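PDB 6GZU: conserved membrane protein from Chlamydia abortus, which acts as a secreted effector of the CE clan that combines deubiquitinating and acetyltransferase activities and induces fragmentation of the Golgi. Local coordinates for residues R53-D58 and T171-V176; T195-D200 and Y221-M226; H107-H112 and A154-N159. One frame throughout, in Å; residues are numbered along the deposited sequence.

Interaction 1: R53-D58 and T171-V176; sequences RAVLKD and TRLGNV
Leu-56 meets two neighbouring side chains of the other helix, one with each of its methyl groups. CD1 packs against the aliphatic part of Arg-172, 3.9 Å from CD, and the two side chains run at about a right angle to each other. CD2 turns to Leu-173 and lies 4.3 Å from its CD2. With CG anti to the carbonyl carbon (chi1 -62°), the end of Leu-56 comes nearer to 171-176 than its CB does, and both methyls reach the partner. Val-55 completes the contact: its CG1, anti to the backbone N, sits 4.2 Å from CD1 of Leu-173, so that Leu-173 gives one methyl to each of two consecutive residues. Val-55 and Leu-173 also touch Val-140 of strand 134-141, and Leu-56 and Arg-172 touch Val-69 of strand 68-69. Asp-58, on the same helix as Leu-56, is hydrogen-bonded through OD1 to NE2 of the zinc ligand His-80, so the helix packed on 159-174 also borders the zinc site.

Arg-172 is extended from CG to NE, and this shape lets its methylenes serve the apolar patch while NE forms a salt bridge with Glu-52, one residue before the segment 53-58. All three contacts between 53-58 and 171-176 are carbon to carbon, with no polar pair across; the join is apolar packing, and the arginine's charge is met beside it by a carboxylate of helix 51-58.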
loop_
_atom_site.group_PDB
_atom_site.type_symbol
_atom_site.label_atom_id
_atom_site.label_comp_id
_atom_site.label_asym_id
_atom_site.label_seq_id
_atom_site.Cartn_x
_atom_site.Cartn_y
_atom_site.Cartn_z
ATOM N N ARG A 53 -8.323 1.995 -9.080
ATOM C CA ARG A 53 -7.733 2.580 -10.309
ATOM C C ARG A 53 -6.204 2.552 -10.223
ATOM O O ARG A 53 -5.520 2.234 -11.219
ATOM C CB ARG A 53 -8.274 4.002 -10.549
ATOM C CG ARG A 53 -7.731 4.749 -11.755
ATOM C CD ARG A 53 -8.169 4.149 -13.052
ATOM N NE ARG A 53 -9.628 4.155 -13.201
ATOM C CZ ARG A 53 -10.347 5.149 -13.735
ATOM N NH1 ARG A 53 -9.754 6.266 -14.180
ATOM N NH2 ARG A 53 -11.675 5.020 -13.821
ATOM N N ALA A 54 -5.633 2.833 -9.051
ATOM C CA ALA A 54 -4.184 2.811 -8.900
ATOM C C ALA A 54 -3.596 1.423 -9.133
ATOM O O ALA A 54 -2.587 1.239 -9.868
ATOM C CB ALA A 54 -3.762 3.359 -7.519
ATOM N N VAL A 55 -4.222 0.416 -8.540
ATOM C CA VAL A 55 -3.787 -0.958 -8.736
ATOM C C VAL A 55 -3.890 -1.368 -10.196
ATOM O O VAL A 55 -2.937 -1.958 -10.754
ATOM C CB VAL A 55 -4.661 -1.899 -7.855
ATOM C CG1 VAL A 55 -4.412 -3.358 -8.232
ATOM C CG2 VAL A 55 -4.386 -1.667 -6.359
ATOM N N LEU A 56 -5.037 -1.116 -10.823
ATOM C CA LEU A 56 -5.191 -1.485 -12.229
ATOM C C LEU A 56 -4.180 -0.792 -13.119
ATOM O O LEU A 56 -3.574 -1.436 -13.989
ATOM C CB LEU A 56 -6.601 -1.189 -12.730
ATOM C CG LEU A 56 -7.697 -1.971 -12.024
ATOM C CD1 LEU A 56 -9.119 -1.471 -12.402
ATOM C CD2 LEU A 56 -7.559 -3.444 -12.408
ATOM N N LYS A 57 -3.917 0.490 -12.886
ATOM C CA LYS A 57 -2.905 1.181 -13.713
ATOM C C LYS A 57 -1.521 0.589 -13.457
ATOM O O LYS A 57 -0.736 0.396 -14.395
ATOM C CB LYS A 57 -2.880 2.695 -13.447
ATOM C CG LYS A 57 -4.081 3.454 -14.060
ATOM C CD LYS A 57 -4.104 4.924 -13.616
ATOM C CE LYS A 57 -2.862 5.668 -14.132
ATOM N NZ LYS A 57 -2.722 5.574 -15.630
ATOM N N ASP A 58 -1.197 0.261 -12.204
ATOM C CA ASP A 58 0.163 -0.255 -11.939
ATOM C C ASP A 58 0.393 -1.644 -12.531
ATOM O O ASP A 58 1.519 -1.998 -12.859
ATOM C CB ASP A 58 0.462 -0.245 -10.428
ATOM C CG ASP A 58 0.676 1.129 -9.903
ATOM O OD1 ASP A 58 1.151 1.973 -10.684
ATOM O OD2 ASP A 58 0.425 1.381 -8.727
ATOM N N THR A 171 -11.874 -9.284 -7.571
ATOM C CA THR A 171 -12.632 -9.870 -8.674
ATOM C C THR A 171 -11.946 -9.578 -10.003
ATOM O O THR A 171 -11.776 -10.484 -10.843
ATOM C CB THR A 171 -14.039 -9.325 -8.659
ATOM O OG1 THR A 171 -14.663 -9.792 -7.450
ATOM C CG2 THR A 171 -14.860 -9.859 -9.894
ATOM N N ARG A 172 -11.552 -8.322 -10.237
ATOM C CA ARG A 172 -10.899 -7.987 -11.498
ATOM C C ARG A 172 -9.560 -8.676 -11.707
ATOM O O ARG A 172 -9.250 -9.106 -12.839
ATOM C CB ARG A 172 -10.737 -6.477 -11.663
ATOM C CG ARG A 172 -12.112 -5.738 -11.690
ATOM C CD ARG A 172 -11.853 -4.306 -12.172
ATOM N NE ARG A 172 -13.007 -3.444 -11.976
ATOM C CZ ARG A 172 -14.019 -3.433 -12.810
ATOM N NH1 ARG A 172 -13.961 -4.212 -13.882
ATOM N NH2 ARG A 172 -15.056 -2.622 -12.632
ATOM N N LEU A 173 -8.749 -8.776 -10.655
ATOM C CA LEU A 173 -7.453 -9.430 -10.782
ATOM C C LEU A 173 -7.612 -10.936 -10.941
ATOM O O LEU A 173 -6.808 -11.556 -11.632
ATOM C CB LEU A 173 -6.524 -9.121 -9.615
ATOM C CG LEU A 173 -6.224 -7.620 -9.466
ATOM C CD1 LEU A 173 -5.123 -7.446 -8.463
ATOM C CD2 LEU A 173 -5.783 -7.022 -10.854
ATOM N N GLY A 174 -8.646 -11.531 -10.328
ATOM C CA GLY A 174 -8.900 -12.959 -10.542
ATOM C C GLY A 174 -9.191 -13.338 -11.977
ATOM O O GLY A 174 -8.946 -14.476 -12.428
ATOM N N ASN A 175 -9.678 -12.374 -12.733
ATOM C CA ASN A 175 -9.995 -12.627 -14.142
ATOM C C ASN A 175 -8.718 -12.603 -15.004
ATOM O O ASN A 175 -8.735 -13.023 -16.175
ATOM C CB ASN A 175 -10.950 -11.554 -14.668
ATOM C CG ASN A 175 -12.343 -11.630 -14.064
ATOM O OD1 ASN A 175 -12.815 -12.696 -13.662
ATOM N ND2 ASN A 175 -13.024 -10.486 -14.021
ATOM N N VAL A 176 -7.643 -12.057 -14.461
ATOM C CA VAL A 176 -6.385 -11.902 -15.214
ATOM C C VAL A 176 -5.339 -12.918 -14.795
ATOM O O VAL A 176 -4.586 -13.419 -15.636
ATOM C CB VAL A 176 -5.823 -10.446 -15.035
ATOM C CG1 VAL A 176 -4.401 -10.289 -15.683
ATOM C CG2 VAL A 176 -6.824 -9.435 -15.628
#

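Interaction 2: T195-D200 and Y221-M226; sequences TPIQQD and YVPPLM
Segments 195-200 and 221-226, neither of them helix or strand, have their nearest CA atoms at Ile-197 and Leu-225, 6.6 Å apart. The shortest side-chain contact nevertheless falls on another pair, with Ile-197 reaching Pro-223. Its CD1 rests 3.7 Å from CG of Pro-223 and 3.8 Å from CB, so a single methyl meets two adjacent ring carbons, the side chains crossing at about a right angle. The first torsion of Ile-197 places CG1 between the backbone N and the carbonyl carbon (chi1 62°), and the extended chi2 then carries CD1 on to the proline. The other branch, CG2, approaches the backbone of the partner and lies 4.2 Å from the carbonyl O of Pro-224. At the exposed margin CG2 of Thr-195 meets CD1 of Leu-225 at 4.2 Å, again nearly at right angles.

Next to Ile-197, the amide of Gln-198 is held at both ends: NE2 donates to the carbonyl O of Asp-200 at 2.9 Å (N-H...O 153°), approaching 43° out of the carbonyl plane, and OE1 is hydrogen-bonded to Ser-152, to which the backbone of Ile-197 is bonded as well.

Both segments lie in the Ulp1-type protease domain and flank helix 204-217, which starts with Cys-204, probably the nucleophile of a Cys-His-Asp triad. Ile-197 packs on Trp-207 of that helix, and Ile-197 and Pro-223 both touch Phe-150 of strand 146-150. The loops at the two ends of the helix are thus joined by apolar packing, Ile-197 on Pro-223 and Thr-195 on Leu-225, with the threonine hydroxyl and the backbone carbonyls not bonded across it.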
loop_
_atom_site.group_PDB
_atom_site.type_symbol
_atom_site.label_atom_id
_atom_site.label_comp_id
_atom_site.label_asym_id
_atom_site.label_seq_id
_atom_site.Cartn_x
_atom_site.Cartn_y
_atom_site.Cartn_z
ATOM N N THR A 195 -8.975 -7.076 15.869
ATOM C CA THR A 195 -9.029 -6.352 17.142
ATOM C C THR A 195 -7.987 -5.254 17.042
ATOM O O THR A 195 -6.854 -5.512 16.665
ATOM C CB THR A 195 -8.671 -7.297 18.304
ATOM O OG1 THR A 195 -9.678 -8.318 18.401
ATOM C CG2 THR A 195 -8.621 -6.544 19.631
ATOM N N PRO A 196 -8.343 -4.015 17.393
ATOM C CA PRO A 196 -7.345 -2.938 17.247
ATOM C C PRO A 196 -6.060 -3.220 17.999
ATOM O O PRO A 196 -6.092 -3.661 19.159
ATOM C CB PRO A 196 -8.043 -1.733 17.871
ATOM C CG PRO A 196 -9.537 -2.053 17.702
ATOM C CD PRO A 196 -9.660 -3.519 17.824
ATOM N N ILE A 197 -4.943 -2.960 17.340
ATOM C CA ILE A 197 -3.624 -3.024 17.963
ATOM C C ILE A 197 -3.061 -1.625 18.283
ATOM O O ILE A 197 -2.231 -1.493 19.162
ATOM C CB ILE A 197 -2.632 -3.873 17.112
ATOM C CG1 ILE A 197 -2.425 -3.265 15.748
ATOM C CG2 ILE A 197 -3.136 -5.309 16.974
ATOM C CD1 ILE A 197 -1.622 -4.186 14.827
ATOM N N GLN A 198 -3.496 -0.591 17.569
ATOM C CA GLN A 198 -2.969 0.765 17.745
ATOM C C GLN A 198 -3.624 1.363 18.964
ATOM O O GLN A 198 -4.816 1.169 19.159
ATOM C CB GLN A 198 -3.256 1.623 16.509
ATOM C CG GLN A 198 -2.970 3.129 16.653
ATOM C CD GLN A 198 -3.325 3.869 15.392
ATOM O OE1 GLN A 198 -3.414 3.257 14.322
ATOM N NE2 GLN A 198 -3.559 5.152 15.485
ATOM N N GLN A 199 -2.835 2.102 19.767
ATOM C CA GLN A 199 -3.241 2.604 21.079
ATOM C C GLN A 199 -3.248 4.112 21.212
ATOM O O GLN A 199 -3.527 4.622 22.286
ATOM C CB GLN A 199 -2.287 2.089 22.160
ATOM C CG GLN A 199 -2.006 0.610 22.096
ATOM C CD GLN A 199 -3.219 -0.230 22.451
ATOM O OE1 GLN A 199 -4.152 0.232 23.144
ATOM N NE2 GLN A 199 -3.208 -1.485 22.000
ATOM N N ASP A 200 -2.899 4.821 20.155
ATOM C CA ASP A 200 -2.857 6.269 20.186
ATOM C C ASP A 200 -3.503 6.804 18.920
ATOM O O ASP A 200 -4.111 6.060 18.151
ATOM C CB ASP A 200 -1.405 6.726 20.313
ATOM C CG ASP A 200 -0.529 6.136 19.245
ATOM O OD1 ASP A 200 -0.975 6.118 18.073
ATOM O OD2 ASP A 200 0.601 5.681 19.576
ATOM N N TYR A 221 2.014 -13.714 8.510
ATOM C CA TYR A 221 2.222 -12.918 9.722
ATOM C C TYR A 221 0.990 -12.104 10.141
ATOM O O TYR A 221 0.390 -11.410 9.322
ATOM C CB TYR A 221 3.338 -11.907 9.502
ATOM C CG TYR A 221 3.590 -11.085 10.742
ATOM C CD1 TYR A 221 4.261 -11.634 11.822
ATOM C CD2 TYR A 221 3.134 -9.781 10.842
ATOM C CE1 TYR A 221 4.532 -10.895 12.956
ATOM C CE2 TYR A 221 3.376 -9.018 11.998
ATOM C CZ TYR A 221 4.076 -9.606 13.063
ATOM O OH TYR A 221 4.350 -8.931 14.236
ATOM N N VAL A 222 0.652 -12.139 11.422
ATOM C CA VAL A 222 -0.359 -11.224 11.972
ATOM C C VAL A 222 0.217 -10.730 13.278
ATOM O O VAL A 222 0.758 -11.533 14.037
ATOM C CB VAL A 222 -1.693 -11.958 12.212
ATOM C CG1 VAL A 222 -2.713 -11.074 12.891
ATOM C CG2 VAL A 222 -2.245 -12.475 10.884
ATOM N N PRO A 223 0.144 -9.410 13.526
ATOM C CA PRO A 223 0.771 -8.861 14.730
ATOM C C PRO A 223 0.110 -9.443 15.946
ATOM O O PRO A 223 -1.082 -9.831 15.912
ATOM C CB PRO A 223 0.422 -7.365 14.678
ATOM C CG PRO A 223 0.046 -7.097 13.310
ATOM C CD PRO A 223 -0.470 -8.362 12.703
ATOM N N PRO A 224 0.862 -9.503 17.024
ATOM C CA PRO A 224 0.299 -10.096 18.222
ATOM C C PRO A 224 -0.646 -9.152 18.958
ATOM O O PRO A 224 -0.520 -7.929 18.854
ATOM C CB PRO A 224 1.542 -10.386 19.061
ATOM C CG PRO A 224 2.494 -9.307 18.670
ATOM C CD PRO A 224 2.286 -9.167 17.181
ATOM N N LEU A 225 -1.587 -9.740 19.691
ATOM C CA LEU A 225 -2.447 -9.004 20.587
ATOM C C LEU A 225 -1.606 -8.743 21.829
ATOM O O LEU A 225 -1.056 -9.677 22.427
ATOM C CB LEU A 225 -3.645 -9.875 20.939
ATOM C CG LEU A 225 -4.869 -9.226 21.575
ATOM C CD1 LEU A 225 -4.958 -7.739 21.241
ATOM C CD2 LEU A 225 -6.086 -9.952 21.058
ATOM N N MET A 226 -1.489 -7.474 22.204
ATOM C CA MET A 226 -0.582 -7.076 23.272
ATOM C C MET A 226 -1.259 -6.126 24.213
ATOM O O MET A 226 -2.223 -5.477 23.834
ATOM C CB MET A 226 0.639 -6.379 22.670
ATOM C CG MET A 226 1.577 -7.322 21.943
ATOM S SD MET A 226 2.872 -6.410 21.124
ATOM C CE MET A 226 1.909 -5.572 19.862
#

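Interaction 3: H107-H112 and A154-N159; sequences HHPSAH and ANFINN
The turn after strand 100-107 packs here against the loop that leads into helix 159-174, with His-107, the last residue of the strand, lying between them. Its imidazole is covered on one face by Ile-157: CG2 stands 3.8 Å from the ring centroid and only 11° off the ring normal, a CH-pi contact centred on the ring. CG1 of the same isoleucine extends the cover, 3.8 Å from CD2 of His-107. Phe-156 approaches from the edge instead, its CE1 near the imidazole plane and 3.9 Å from CD2.

With its CG anti to the backbone N (chi1 -169°), Phe-156 also brings the far end of its ring to Pro-109, whose CG lies 3.8 Å from CZ. Pro-109 belongs to a type I beta turn running from His-108 to Ala-111, which is reinforced by Ser-110 N donating to ND1 of His-108 at 3.0 Å, close to the ring plane. In the CE-clan fold this neighbourhood borders what is probably the catalytic Cys-His-Asp triad, Cys-204, His-134 and Asp-151: the Phe-156 ring meets that of His-134 with planes about 30° apart, and the backbone N of Phe-156 is hydrogen-bonded to Asp-151 OD2.

The polar edge of His-107 is served by a water, 2.8 Å from NE2, which accepts a hydrogen bond from the backbone N of Asn-158. A single molecule thereby bridges the segments beside the apolar packing. Asn-158 is the N-cap of helix 159-174, its OD1 accepting from the backbone N of Arg-160.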
loop_
_atom_site.group_PDB
_atom_site.type_symbol
_atom_site.label_atom_id
_atom_site.label_comp_id
_atom_site.label_asym_id
_atom_site.label_seq_id
_atom_site.Cartn_x
_atom_site.Cartn_y
_atom_site.Cartn_z
ATOM N N HIS A 107 -7.338 7.858 4.845
ATOM C CA HIS A 107 -8.780 7.974 5.068
ATOM C C HIS A 107 -9.138 9.005 6.103
ATOM O O HIS A 107 -8.425 9.166 7.082
ATOM C CB HIS A 107 -9.368 6.631 5.516
ATOM C CG HIS A 107 -10.859 6.622 5.530
ATOM N ND1 HIS A 107 -11.604 6.695 4.369
ATOM C CD2 HIS A 107 -11.753 6.543 6.556
ATOM C CE1 HIS A 107 -12.896 6.669 4.678
ATOM N NE2 HIS A 107 -13.013 6.570 5.994
ATOM N N HIS A 108 -10.285 9.635 5.903
ATOM C CA HIS A 108 -10.897 10.477 6.925
ATOM C C HIS A 108 -12.385 10.207 6.842
ATOM O O HIS A 108 -12.963 10.215 5.754
ATOM C CB HIS A 108 -10.638 11.951 6.664
ATOM C CG HIS A 108 -10.999 12.812 7.830
ATOM N ND1 HIS A 108 -12.301 13.131 8.147
ATOM C CD2 HIS A 108 -10.225 13.402 8.774
ATOM C CE1 HIS A 108 -12.315 13.893 9.228
ATOM N NE2 HIS A 108 -11.066 14.077 9.627
ATOM N N PRO A 109 -13.036 9.990 8.000
ATOM C CA PRO A 109 -14.458 9.632 7.994
ATOM C C PRO A 109 -15.413 10.741 7.546
ATOM O O PRO A 109 -16.592 10.422 7.256
ATOM C CB PRO A 109 -14.753 9.260 9.465
ATOM C CG PRO A 109 -13.372 9.040 10.103
ATOM C CD PRO A 109 -12.434 9.940 9.354
ATOM N N SER A 110 -14.970 11.997 7.480
ATOM C CA SER A 110 -15.895 13.075 7.129
ATOM C C SER A 110 -16.106 13.247 5.634
ATOM O O SER A 110 -17.028 13.941 5.214
ATOM C CB SER A 110 -15.458 14.405 7.739
ATOM O OG SER A 110 -14.233 14.792 7.110
ATOM N N ALA A 111 -15.273 12.582 4.842
ATOM C CA ALA A 111 -15.353 12.621 3.386
ATOM C C ALA A 111 -16.255 11.507 2.853
ATOM O O ALA A 111 -16.047 10.325 3.152
ATOM C CB ALA A 111 -13.987 12.476 2.803
ATOM N N HIS A 112 -17.246 11.870 2.048
ATOM C CA HIS A 112 -18.198 10.863 1.562
ATOM C C HIS A 112 -18.185 10.643 0.070
ATOM O O HIS A 112 -18.966 9.839 -0.448
ATOM C CB HIS A 112 -19.601 11.187 2.042
ATOM C CG HIS A 112 -19.729 11.083 3.524
ATOM N ND1 HIS A 112 -19.945 9.884 4.168
ATOM C CD2 HIS A 112 -19.571 12.012 4.496
ATOM C CE1 HIS A 112 -19.958 10.085 5.477
ATOM N NE2 HIS A 112 -19.737 11.369 5.701
ATOM N N ALA A 154 -8.356 -1.726 13.061
ATOM C CA ALA A 154 -9.282 -2.792 12.608
ATOM C C ALA A 154 -10.416 -2.329 11.737
ATOM O O ALA A 154 -10.583 -2.842 10.618
ATOM C CB ALA A 154 -9.860 -3.573 13.825
ATOM N N ASN A 155 -11.262 -1.433 12.239
ATOM C CA ASN A 155 -12.448 -1.023 11.480
ATOM C C ASN A 155 -12.634 0.470 11.380
ATOM O O ASN A 155 -13.736 0.954 11.393
ATOM C CB ASN A 155 -13.719 -1.694 11.976
ATOM C CG ASN A 155 -13.782 -3.107 11.548
ATOM O OD1 ASN A 155 -14.074 -3.427 10.352
ATOM N ND2 ASN A 155 -13.457 -3.990 12.474
ATOM N N PHE A 156 -11.531 1.189 11.295
ATOM C CA PHE A 156 -11.623 2.627 11.133
ATOM C C PHE A 156 -12.363 3.057 9.870
ATOM O O PHE A 156 -13.113 4.038 9.906
ATOM C CB PHE A 156 -10.229 3.217 11.117
ATOM C CG PHE A 156 -10.196 4.727 11.213
ATOM C CD1 PHE A 156 -10.291 5.507 10.055
ATOM C CD2 PHE A 156 -10.054 5.377 12.428
ATOM C CE1 PHE A 156 -10.246 6.883 10.094
ATOM C CE2 PHE A 156 -10.014 6.746 12.471
ATOM C CZ PHE A 156 -10.126 7.522 11.321
ATOM N N ILE A 157 -12.157 2.343 8.759
ATOM C CA ILE A 157 -12.849 2.687 7.545
ATOM C C ILE A 157 -14.171 1.922 7.443
ATOM O O ILE A 157 -14.206 0.684 7.565
ATOM C CB ILE A 157 -12.009 2.371 6.285
ATOM C CG1 ILE A 157 -10.580 2.920 6.436
ATOM C CG2 ILE A 157 -12.703 2.938 5.022
ATOM C CD1 ILE A 157 -9.785 2.772 5.117
ATOM N N ASN A 158 -15.276 2.639 7.263
ATOM C CA ASN A 158 -16.556 1.955 7.168
ATOM C C ASN A 158 -16.522 0.879 6.100
ATOM O O ASN A 158 -15.970 1.097 5.012
ATOM C CB ASN A 158 -17.665 2.926 6.820
ATOM C CG ASN A 158 -19.024 2.365 7.137
ATOM O OD1 ASN A 158 -19.543 1.478 6.464
ATOM N ND2 ASN A 158 -19.594 2.864 8.212
ATOM N N ASN A 159 -17.096 -0.301 6.391
ATOM C CA ASN A 159 -17.098 -1.387 5.410
ATOM C C ASN A 159 -17.719 -0.963 4.086
ATOM O O ASN A 159 -17.323 -1.468 3.013
ATOM C CB ASN A 159 -17.912 -2.578 5.904
ATOM C CG ASN A 159 -17.209 -3.405 6.925
ATOM O OD1 ASN A 159 -16.022 -3.280 7.122
ATOM N ND2 ASN A 159 -17.960 -4.279 7.599
HETATM O O HOH W 1 -15.363 5.681 7.289
#

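How the interactions relate
Interactions 1 and 3 involve opposite ends of helix 159-174: 171-176 holds its C-terminal part, whereas 154-159 leads into its start. Interaction 3 is also nested along the chain inside the loop closed by interaction 1, though their nearest atoms are about 13 Å apart. Interaction 1 is the most buried and joins helices by aliphatic packing; interactions 2 and 3 join loops and are only partly buried. Of these, interaction 3 adds a covered imidazole face, a ring edge and a bridging water, and interaction 2 relies on aliphatic contacts, chiefly isoleucine on proline. The latter two touch, Pro-196 N lying 3.9 Å from Ala-154 CB, while interactions 1 and 2 occupy opposite sides of the chain's centre.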